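Local coordinates for protein Steely1 (Dictyostelium discoideum, PDB 2H84) that is a probable hybrid polyketide synthase whose C-terminal type III domain extends and cyclises polyketides, making acylpyrones in vitro, at residues I54-L65 against M200-D208; K291-K302 against K317-Y326. One frame throughout, in Å; residues are numbered along the deposited sequence.

Interaction 1. Residues I54-L65 against M200-D208; sequences IFEQSQIKTRHL and MVASSIFAD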
loop_
_atom_site.group_PDB
_atom_site.type_symbol
_atom_site.label_atom_id
_atom_site.label_comp_id
_atom_site.label_asym_id
_atom_site.label_seq_id
_atom_site.Cartn_x
_atom_site.Cartn_y
_atom_site.Cartn_z
ATOM N N ILE A 54 -26.638 -6.674 20.743
ATOM C CA ILE A 54 -25.250 -6.710 20.292
ATOM C C ILE A 54 -24.401 -5.632 20.958
ATOM O O ILE A 54 -23.284 -5.904 21.384
ATOM C CB ILE A 54 -25.182 -6.551 18.758
ATOM C CG1 ILE A 54 -25.607 -7.854 18.093
ATOM C CG2 ILE A 54 -23.790 -6.145 18.324
ATOM C CD1 ILE A 54 -25.754 -7.750 16.598
ATOM N N PHE A 55 -24.925 -4.413 21.041
ATOM C CA PHE A 55 -24.189 -3.332 21.682
ATOM C C PHE A 55 -23.906 -3.687 23.126
ATOM O O PHE A 55 -22.760 -3.655 23.572
ATOM C CB PHE A 55 -24.977 -2.022 21.620
ATOM C CG PHE A 55 -24.764 -1.251 20.352
ATOM C CD1 PHE A 55 -25.229 -1.742 19.143
ATOM C CD2 PHE A 55 -24.023 -0.072 20.357
ATOM C CE1 PHE A 55 -24.971 -1.062 17.958
ATOM C CE2 PHE A 55 -23.760 0.617 19.176
ATOM C CZ PHE A 55 -24.226 0.117 17.976
ATOM N N GLU A 56 -24.963 -4.028 23.852
ATOM C CA GLU A 56 -24.839 -4.402 25.251
ATOM C C GLU A 56 -23.741 -5.444 25.434
ATOM O O GLU A 56 -22.812 -5.237 26.216
ATOM C CB GLU A 56 -26.176 -4.940 25.762
ATOM C CG GLU A 56 -27.146 -3.856 26.217
ATOM C CD GLU A 56 -28.607 -4.247 26.019
ATOM O OE1 GLU A 56 -28.938 -5.454 26.129
ATOM O OE2 GLU A 56 -29.431 -3.340 25.761
ATOM N N GLN A 57 -23.832 -6.551 24.701
ATOM C CA GLN A 57 -22.826 -7.602 24.820
ATOM C C GLN A 57 -21.502 -7.312 24.130
ATOM O O GLN A 57 -20.666 -8.205 24.008
ATOM C CB GLN A 57 -23.363 -8.948 24.311
ATOM C CG GLN A 57 -23.797 -9.878 25.447
ATOM C CD GLN A 57 -22.764 -9.926 26.579
ATOM O OE1 GLN A 57 -21.857 -10.761 26.590
ATOM N NE2 GLN A 57 -22.897 -9.016 27.529
ATOM N N SER A 58 -21.296 -6.068 23.709
ATOM C CA SER A 58 -20.062 -5.687 23.020
ATOM C C SER A 58 -18.903 -5.420 23.974
ATOM O O SER A 58 -17.739 -5.540 23.589
ATOM C CB SER A 58 -20.292 -4.433 22.167
ATOM O OG SER A 58 -20.429 -3.278 22.970
ATOM N N GLN A 59 -19.230 -5.042 25.207
ATOM C CA GLN A 59 -18.222 -4.738 26.223
ATOM C C GLN A 59 -17.381 -3.505 25.913
ATOM O O GLN A 59 -16.277 -3.367 26.434
ATOM C CB GLN A 59 -17.285 -5.921 26.424
ATOM C CG GLN A 59 -17.878 -7.051 27.228
ATOM C CD GLN A 59 -17.000 -8.283 27.210
ATOM O OE1 GLN A 59 -15.806 -8.208 27.493
ATOM N NE2 GLN A 59 -17.586 -9.428 26.872
ATOM N N ILE A 60 -17.888 -2.622 25.060
ATOM C CA ILE A 60 -17.169 -1.402 24.728
ATOM C C ILE A 60 -17.844 -0.266 25.477
ATOM O O ILE A 60 -19.069 -0.162 25.481
ATOM C CB ILE A 60 -17.204 -1.119 23.221
ATOM C CG1 ILE A 60 -16.413 -2.202 22.486
ATOM C CG2 ILE A 60 -16.638 0.261 22.937
ATOM C CD1 ILE A 60 -16.357 -2.027 20.993
ATOM N N LYS A 61 -17.043 0.579 26.119
ATOM C CA LYS A 61 -17.578 1.690 26.894
ATOM C C LYS A 61 -17.692 2.968 26.085
ATOM O O LYS A 61 -18.693 3.672 26.177
ATOM C CB LYS A 61 -16.704 1.929 28.124
ATOM C CG LYS A 61 -17.464 2.483 29.313
ATOM C CD LYS A 61 -16.726 2.204 30.616
ATOM C CE LYS A 61 -17.643 2.459 31.796
ATOM N NZ LYS A 61 -16.955 2.379 33.096
ATOM N N THR A 62 -16.662 3.263 25.295
ATOM C CA THR A 62 -16.639 4.461 24.455
ATOM C C THR A 62 -15.910 4.247 23.130
ATOM O O THR A 62 -15.115 3.316 22.976
ATOM C CB THR A 62 -15.942 5.652 25.161
ATOM O OG1 THR A 62 -14.655 5.238 25.639
ATOM C CG2 THR A 62 -16.774 6.161 26.314
ATOM N N ARG A 63 -16.196 5.135 22.181
ATOM C CA ARG A 63 -15.587 5.123 20.858
ATOM C C ARG A 63 -15.516 6.557 20.347
ATOM O O ARG A 63 -16.335 7.400 20.725
ATOM C CB ARG A 63 -16.415 4.288 19.875
ATOM C CG ARG A 63 -16.174 2.796 19.945
ATOM C CD ARG A 63 -16.905 2.083 18.824
ATOM N NE ARG A 63 -18.356 2.155 18.980
ATOM C CZ ARG A 63 -19.225 2.010 17.982
ATOM N NH1 ARG A 63 -18.795 1.789 16.748
ATOM N NH2 ARG A 63 -20.523 2.080 18.214
ATOM N N HIS A 64 -14.523 6.834 19.505
ATOM C CA HIS A 64 -14.365 8.157 18.906
ATOM C C HIS A 64 -14.777 8.007 17.442
ATOM O O HIS A 64 -14.287 7.125 16.734
ATOM C CB HIS A 64 -12.916 8.617 19.031
ATOM C CG HIS A 64 -12.493 8.860 20.443
ATOM N ND1 HIS A 64 -12.501 10.115 21.017
ATOM C CD2 HIS A 64 -12.091 8.007 21.413
ATOM C CE1 HIS A 64 -12.123 10.021 22.278
ATOM N NE2 HIS A 64 -11.869 8.752 22.545
ATOM N N LEU A 65 -15.684 8.860 16.990
ATOM C CA LEU A 65 -16.176 8.741 15.627
ATOM C C LEU A 65 -16.240 10.051 14.867
ATOM O O LEU A 65 -16.749 11.040 15.381
ATOM C CB LEU A 65 -17.577 8.125 15.646
ATOM C CG LEU A 65 -17.820 6.901 16.525
ATOM C CD1 LEU A 65 -19.303 6.650 16.610
ATOM C CD2 LEU A 65 -17.101 5.705 15.967
ATOM N N MET A 200 -24.619 -5.273 11.932
ATOM C CA MET A 200 -24.950 -4.768 13.264
ATOM C C MET A 200 -23.695 -4.756 14.145
ATOM O O MET A 200 -23.405 -3.762 14.814
ATOM C CB MET A 200 -26.025 -5.647 13.915
ATOM C CG MET A 200 -27.265 -5.840 13.057
ATOM S SD MET A 200 -28.707 -6.512 13.937
ATOM C CE MET A 200 -28.452 -8.239 13.773
ATOM N N VAL A 201 -22.956 -5.864 14.137
ATOM C CA VAL A 201 -21.730 -5.990 14.924
ATOM C C VAL A 201 -20.748 -4.877 14.576
ATOM O O VAL A 201 -20.274 -4.139 15.451
ATOM C CB VAL A 201 -21.001 -7.342 14.667
ATOM C CG1 VAL A 201 -19.746 -7.418 15.530
ATOM C CG2 VAL A 201 -21.926 -8.514 14.951
ATOM N N ALA A 202 -20.453 -4.772 13.283
ATOM C CA ALA A 202 -19.513 -3.783 12.785
ATOM C C ALA A 202 -19.887 -2.395 13.277
ATOM O O ALA A 202 -19.020 -1.591 13.608
ATOM C CB ALA A 202 -19.482 -3.818 11.265
ATOM N N SER A 203 -21.182 -2.122 13.348
ATOM C CA SER A 203 -21.638 -0.816 13.804
ATOM C C SER A 203 -21.503 -0.687 15.313
ATOM O O SER A 203 -21.687 0.397 15.864
ATOM C CB SER A 203 -23.101 -0.579 13.415
ATOM O OG SER A 203 -23.984 -1.364 14.205
ATOM N N SER A 204 -21.182 -1.790 15.985
ATOM C CA SER A 204 -21.044 -1.744 17.431
ATOM C C SER A 204 -19.596 -1.735 17.913
ATOM O O SER A 204 -19.324 -1.281 19.026
ATOM C CB SER A 204 -21.772 -2.926 18.074
ATOM O OG SER A 204 -21.013 -4.111 17.940
ATOM N N ILE A 205 -18.666 -2.206 17.083
ATOM C CA ILE A 205 -17.266 -2.270 17.500
ATOM C C ILE A 205 -16.223 -1.381 16.824
ATOM O O ILE A 205 -15.191 -1.066 17.436
ATOM C CB ILE A 205 -16.748 -3.695 17.397
ATOM C CG1 ILE A 205 -16.747 -4.136 15.932
ATOM C CG2 ILE A 205 -17.627 -4.611 18.220
ATOM C CD1 ILE A 205 -16.102 -5.496 15.700
ATOM N N PHE A 206 -16.468 -0.979 15.579
ATOM C CA PHE A 206 -15.496 -0.149 14.855
ATOM C C PHE A 206 -15.517 1.323 15.228
ATOM O O PHE A 206 -16.566 1.894 15.492
ATOM C CB PHE A 206 -15.687 -0.281 13.338
ATOM C CG PHE A 206 -15.364 -1.652 12.794
ATOM C CD1 PHE A 206 -14.067 -2.160 12.861
ATOM C CD2 PHE A 206 -16.362 -2.436 12.216
ATOM C CE1 PHE A 206 -13.762 -3.425 12.351
ATOM C CE2 PHE A 206 -16.078 -3.704 11.701
ATOM C CZ PHE A 206 -14.773 -4.201 11.772
ATOM N N ALA A 207 -14.337 1.924 15.244
ATOM C CA ALA A 207 -14.181 3.337 15.576
ATOM C C ALA A 207 -13.062 3.911 14.705
ATOM O O ALA A 207 -12.413 3.170 13.952
ATOM C CB ALA A 207 -13.834 3.502 17.064
ATOM N N ASP A 208 -12.835 5.222 14.814
ATOM C CA ASP A 208 -11.802 5.894 14.023
ATOM C C ASP A 208 -10.639 6.385 14.866
ATOM O O ASP A 208 -10.812 6.758 16.025
ATOM C CB ASP A 208 -12.394 7.088 13.281
ATOM C CG ASP A 208 -13.765 6.808 12.747
ATOM O OD1 ASP A 208 -13.963 5.720 12.168
ATOM O OD2 ASP A 208 -14.633 7.684 12.908
#
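Arg63 reaches across to the C-terminal end of helix 197-205 and grips backbone carbonyls with its guanidinium. NH1 donates to Phe206 O at 2.6 Å, with the acceptor almost in the guanidinium plane, while NH2 of Arg63 meets Ser203 O at 3.1 Å, this time tilted from that plane. Ser204 O lies over the middle of one guanidinium face, so carbonyls approach the group both from its edge and from above. A bend at chi3 (-67°) turns the guanidinium toward these acceptors, and the methylene part of the chain rests on Ala207 CB. With an alanine in place of Arg63, Phe206 O and Ser203 O would probably lose these donors and a gap would open beside Ala207.

Packing is close around Ser204 as well. Its CB stands over the centre of the Phe55 ring in a CH-pi contact, 3.8 Å from the centroid, and its OG is turned back onto Val201 O, in the carbonyl plane on a lone pair. Ile60 CD1 adds an apolar contact, touching Ile205 CA at 3.6 Å. Beyond Arg63 the two segments are tied by Asp208 N, which donates to His64 O at 3.1 Å in a nearly straight bond; the Asp208 carboxylate turns to Ser188 and to Val66 N.

The other end is less enclosed. Partly exposed Ile54 lays CD1 across Met200 at about a right angle, and its approach to Val201, likewise partly exposed, is looser, with Ile54 CD1 4.2 Å from Val201 CG2.

The chemistry thus grades from apolar side chains at the partly exposed end to a buried cation among main-chain oxygens. Carbonyl dipoles at this helix end would favour a charged arginine, and its bonds to Ser203 O and Phe206 O are consistent with holding the chain as it leaves the helix at Phe206, close to the predicted active-site Cys157.

Interaction 2. Residues K291-K302 against K317-Y326; sequences KDCEFLIHTGGK and KQTKNTWDVY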
loop_
_atom_site.group_PDB
_atom_site.type_symbol
_atom_site.label_atom_id
_atom_site.label_comp_id
_atom_site.label_asym_id
_atom_site.label_seq_id
_atom_site.Cartn_x
_atom_site.Cartn_y
_atom_site.Cartn_z
ATOM N N LYS A 291 3.234 -17.333 28.915
ATOM C CA LYS A 291 2.442 -17.225 30.129
ATOM C C LYS A 291 3.103 -16.137 30.956
ATOM O O LYS A 291 2.513 -15.607 31.902
ATOM C CB LYS A 291 2.461 -18.534 30.910
ATOM C CG LYS A 291 1.877 -19.711 30.159
ATOM C CD LYS A 291 0.436 -20.055 30.462
ATOM C CE LYS A 291 0.374 -21.480 30.912
ATOM N NZ LYS A 291 -0.880 -22.109 30.603
ATOM N N ASP A 292 4.338 -15.811 30.585
ATOM C CA ASP A 292 5.093 -14.780 31.273
ATOM C C ASP A 292 5.118 -13.501 30.456
ATOM O O ASP A 292 5.695 -12.500 30.883
ATOM C CB ASP A 292 6.536 -15.228 31.515
ATOM C CG ASP A 292 6.631 -16.450 32.410
ATOM O OD1 ASP A 292 5.875 -16.514 33.411
ATOM O OD2 ASP A 292 7.475 -17.334 32.118
ATOM N N CYS A 293 4.491 -13.526 29.284
ATOM C CA CYS A 293 4.488 -12.356 28.412
ATOM C C CYS A 293 3.247 -11.478 28.503
ATOM O O CYS A 293 2.146 -11.958 28.769
ATOM C CB CYS A 293 4.681 -12.794 26.960
ATOM S SG CYS A 293 6.162 -13.789 26.671
ATOM N N GLU A 294 3.444 -10.179 28.294
ATOM C CA GLU A 294 2.348 -9.221 28.303
ATOM C C GLU A 294 1.744 -9.355 26.919
ATOM O O GLU A 294 2.468 -9.463 25.934
ATOM C CB GLU A 294 2.877 -7.794 28.494
ATOM C CG GLU A 294 1.806 -6.707 28.455
ATOM C CD GLU A 294 1.010 -6.622 29.746
ATOM O OE1 GLU A 294 -0.144 -6.124 29.720
ATOM O OE2 GLU A 294 1.547 -7.046 30.794
ATOM N N PHE A 295 0.423 -9.358 26.834
ATOM C CA PHE A 295 -0.231 -9.485 25.539
ATOM C C PHE A 295 -0.832 -8.194 25.013
ATOM O O PHE A 295 -1.798 -7.660 25.572
ATOM C CB PHE A 295 -1.290 -10.582 25.589
ATOM C CG PHE A 295 -0.737 -11.952 25.333
ATOM C CD1 PHE A 295 -0.955 -12.586 24.117
ATOM C CD2 PHE A 295 0.070 -12.577 26.275
ATOM C CE1 PHE A 295 -0.385 -13.826 23.847
ATOM C CE2 PHE A 295 0.642 -13.817 26.010
ATOM C CZ PHE A 295 0.420 -14.434 24.792
ATOM N N LEU A 296 -0.232 -7.706 23.925
ATOM C CA LEU A 296 -0.648 -6.473 23.253
ATOM C C LEU A 296 -1.349 -6.908 21.975
ATOM O O LEU A 296 -0.750 -6.972 20.901
ATOM C CB LEU A 296 0.580 -5.613 22.942
ATOM C CG LEU A 296 1.504 -5.440 24.153
ATOM C CD1 LEU A 296 2.686 -4.564 23.785
ATOM C CD2 LEU A 296 0.720 -4.850 25.326
ATOM N N ILE A 297 -2.632 -7.215 22.117
ATOM C CA ILE A 297 -3.447 -7.690 21.016
ATOM C C ILE A 297 -4.313 -6.628 20.370
ATOM O O ILE A 297 -4.878 -5.767 21.043
ATOM C CB ILE A 297 -4.377 -8.823 21.491
ATOM C CG1 ILE A 297 -3.567 -9.877 22.254
ATOM C CG2 ILE A 297 -5.092 -9.455 20.291
ATOM C CD1 ILE A 297 -4.414 -10.994 22.839
ATOM N N HIS A 298 -4.405 -6.707 19.046
ATOM C CA HIS A 298 -5.237 -5.811 18.256
ATOM C C HIS A 298 -6.653 -5.948 18.809
ATOM O O HIS A 298 -7.210 -7.043 18.831
ATOM C CB HIS A 298 -5.205 -6.245 16.787
ATOM C CG HIS A 298 -6.389 -5.789 16.000
ATOM N ND1 HIS A 298 -6.677 -4.458 15.801
ATOM C CD2 HIS A 298 -7.372 -6.487 15.381
ATOM C CE1 HIS A 298 -7.788 -4.355 15.096
ATOM N NE2 HIS A 298 -8.230 -5.571 14.828
ATOM N N THR A 299 -7.224 -4.846 19.272
ATOM C CA THR A 299 -8.565 -4.875 19.838
ATOM C C THR A 299 -9.688 -5.063 18.811
ATOM O O THR A 299 -10.528 -4.179 18.618
ATOM C CB THR A 299 -8.844 -3.592 20.631
ATOM O OG1 THR A 299 -8.677 -2.452 19.784
ATOM C CG2 THR A 299 -7.865 -3.476 21.761
ATOM N N GLY A 300 -9.713 -6.225 18.168
ATOM C CA GLY A 300 -10.723 -6.494 17.156
ATOM C C GLY A 300 -12.155 -6.673 17.636
ATOM O O GLY A 300 -13.103 -6.277 16.939
ATOM N N GLY A 301 -12.318 -7.287 18.808
ATOM C CA GLY A 301 -13.644 -7.520 19.356
ATOM C C GLY A 301 -13.558 -8.383 20.596
ATOM O O GLY A 301 -12.534 -9.015 20.807
ATOM N N LYS A 302 -14.608 -8.407 21.419
ATOM C CA LYS A 302 -14.596 -9.201 22.646
ATOM C C LYS A 302 -14.492 -10.715 22.427
ATOM O O LYS A 302 -13.731 -11.398 23.120
ATOM C CB LYS A 302 -15.829 -8.880 23.500
ATOM C CG LYS A 302 -17.156 -8.892 22.758
ATOM C CD LYS A 302 -17.963 -10.149 23.037
ATOM C CE LYS A 302 -19.294 -10.120 22.278
ATOM N NZ LYS A 302 -19.131 -10.035 20.785
ATOM N N LYS A 317 -4.252 -10.656 33.697
ATOM C CA LYS A 317 -3.206 -9.681 33.967
ATOM C C LYS A 317 -2.336 -9.399 32.757
ATOM O O LYS A 317 -1.845 -8.287 32.599
ATOM C CB LYS A 317 -2.317 -10.151 35.104
ATOM C CG LYS A 317 -2.955 -10.026 36.469
ATOM C CD LYS A 317 -1.926 -9.777 37.540
ATOM C CE LYS A 317 -0.789 -10.635 37.337
ATOM N NZ LYS A 317 -0.481 -11.195 38.598
ATOM N N GLN A 318 -2.141 -10.406 31.907
ATOM C CA GLN A 318 -1.297 -10.246 30.719
ATOM C C GLN A 318 -2.014 -9.554 29.553
ATOM O O GLN A 318 -1.368 -9.262 28.547
ATOM C CB GLN A 318 -0.783 -11.611 30.240
ATOM C CG GLN A 318 -0.618 -12.619 31.398
ATOM C CD GLN A 318 -0.337 -14.020 30.893
ATOM O OE1 GLN A 318 -0.987 -15.010 31.311
ATOM N NE2 GLN A 318 0.632 -14.108 30.000
ATOM N N THR A 319 -3.322 -9.310 29.660
ATOM C CA THR A 319 -4.049 -8.668 28.565
ATOM C C THR A 319 -4.868 -7.487 29.062
ATOM O O THR A 319 -5.779 -7.005 28.385
ATOM C CB THR A 319 -5.013 -9.665 27.843
ATOM O OG1 THR A 319 -5.914 -10.219 28.801
ATOM C CG2 THR A 319 -4.262 -10.798 27.185
ATOM N N LYS A 320 -4.525 -7.007 30.245
ATOM C CA LYS A 320 -5.230 -5.886 30.832
ATOM C C LYS A 320 -5.097 -4.631 29.971
ATOM O O LYS A 320 -6.086 -3.953 29.696
ATOM C CB LYS A 320 -4.698 -5.612 32.238
ATOM C CG LYS A 320 -5.771 -5.116 33.187
ATOM C CD LYS A 320 -5.600 -3.643 33.491
ATOM C CE LYS A 320 -6.809 -3.094 34.218
ATOM N NZ LYS A 320 -6.630 -1.661 34.546
ATOM N N ASN A 321 -3.873 -4.333 29.537
ATOM C CA ASN A 321 -3.614 -3.150 28.720
ATOM C C ASN A 321 -4.425 -3.093 27.431
ATOM O O ASN A 321 -4.953 -2.043 27.068
ATOM C CB ASN A 321 -2.118 -3.037 28.403
ATOM C CG ASN A 321 -1.312 -2.544 29.592
ATOM O OD1 ASN A 321 -1.658 -1.534 30.203
ATOM N ND2 ASN A 321 -0.235 -3.248 29.922
ATOM N N THR A 322 -4.525 -4.215 26.735
ATOM C CA THR A 322 -5.288 -4.248 25.498
ATOM C C THR A 322 -6.792 -4.114 25.769
ATOM O O THR A 322 -7.529 -3.559 24.951
ATOM C CB THR A 322 -5.046 -5.551 24.720
ATOM O OG1 THR A 322 -5.315 -6.670 25.562
ATOM C CG2 THR A 322 -3.613 -5.666 24.315
ATOM N N TRP A 323 -7.263 -4.616 26.910
ATOM C CA TRP A 323 -8.688 -4.498 27.221
ATOM C C TRP A 323 -9.023 -3.069 27.619
ATOM O O TRP A 323 -10.172 -2.664 27.527
ATOM C CB TRP A 323 -9.096 -5.456 28.343
ATOM C CG TRP A 323 -9.397 -6.860 27.906
ATOM C CD1 TRP A 323 -8.547 -7.936 27.942
ATOM C CD2 TRP A 323 -10.613 -7.334 27.313
ATOM N NE1 TRP A 323 -9.156 -9.044 27.398
ATOM C CE2 TRP A 323 -10.423 -8.700 26.999
ATOM C CE3 TRP A 323 -11.840 -6.734 27.005
ATOM C CZ2 TRP A 323 -11.422 -9.472 26.394
ATOM C CZ3 TRP A 323 -12.830 -7.505 26.405
ATOM C CH2 TRP A 323 -12.614 -8.854 26.101
ATOM N N ASP A 324 -8.035 -2.312 28.092
ATOM C CA ASP A 324 -8.290 -0.924 28.456
ATOM C C ASP A 324 -8.543 -0.193 27.142
ATOM O O ASP A 324 -9.510 0.562 27.015
ATOM C CB ASP A 324 -7.078 -0.303 29.154
ATOM C CG ASP A 324 -6.837 -0.872 30.541
ATOM O OD1 ASP A 324 -7.822 -1.206 31.239
ATOM O OD2 ASP A 324 -5.654 -0.962 30.935
ATOM N N VAL A 325 -7.666 -0.441 26.167
ATOM C CA VAL A 325 -7.776 0.168 24.846
ATOM C C VAL A 325 -9.099 -0.204 24.190
ATOM O O VAL A 325 -9.813 0.659 23.684
ATOM C CB VAL A 325 -6.649 -0.298 23.928
ATOM C CG1 VAL A 325 -6.836 0.281 22.543
ATOM C CG2 VAL A 325 -5.319 0.111 24.506
ATOM N N TYR A 326 -9.432 -1.492 24.202
ATOM C CA TYR A 326 -10.676 -1.941 23.595
ATOM C C TYR A 326 -11.906 -1.330 24.263
ATOM O O TYR A 326 -12.851 -0.942 23.576
ATOM C CB TYR A 326 -10.759 -3.477 23.610
ATOM C CG TYR A 326 -12.070 -4.036 23.075
ATOM C CD1 TYR A 326 -13.055 -4.510 23.947
ATOM C CD2 TYR A 326 -12.340 -4.050 21.700
ATOM C CE1 TYR A 326 -14.283 -4.983 23.469
ATOM C CE2 TYR A 326 -13.567 -4.521 21.203
ATOM C CZ TYR A 326 -14.537 -4.986 22.095
ATOM O OH TYR A 326 -15.746 -5.446 21.617
#
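Gln318 and Phe295 join the two segments through both side-chain and main-chain hydrogen bonds. The Gln318 amide reaches Cys293 O through NE2 at 2.9 Å, with donor and acceptor in each other's planes, while its OE1 accepts from Asp315 N. Backbone to backbone, Phe295 N donates to Gln318 O. Farther along, Asn321 ND2 meets Glu294 OE1 at 2.9 Å from above the carboxylate plane; Glu294 CG, anti to the backbone N (chi1 177°), and a bend at chi2 bring the acid back toward the helix although its CB points away.

Packing contacts accompany these bonds and continue beyond them. Phe295 CB abuts Thr319 CG2, and the ring lies beside the Gln318 amide with the two planes 79° apart. Thr299 CG2 lies 3.4 Å from Tyr326 CB and also touches Val325, whereas its OG1 bonds to Gly330 O.

Aromatic groups close the far end. Tyr326 CE2 comes to 3.5 Å from Gly301 CA, and its OH takes a weak bond from Lys302 N and also hydrogen-bonds to Ser58 O. Trp323 CH2 approaches Lys302 CA.

Strand 294-297 and helix 320-326 run roughly parallel, 28° apart. With helix 302-311 intervening in sequence, this is the strand outermost in the large mixed sheet of this chain and a helix packed on it in the thiolase fold; Gly300 carries the segment toward the predicted active-site Cys157.

In the fold
Both interactions are largely buried, but they belong to different halves of the thiolase fold: interaction 1 to the N-terminal family region, interaction 2 to the C-terminal one. Interaction 1 joins a loop and helix ends, with an arginine held among carbonyls; interaction 2 sets a helix against a strand through neutral amides, one carboxylate and threonine methyls, with exposed residues such as Lys291 and Lys317 at one end. Their centres lie about 17 Å apart, and they share no segment, yet they touch directly: Ser58 O and Tyr326 OH are 2.8 Å apart, a probable hydrogen bond, and Ile205 CD1 packs on Gly300 O. The two halves thus meet near the predicted active-site cysteine.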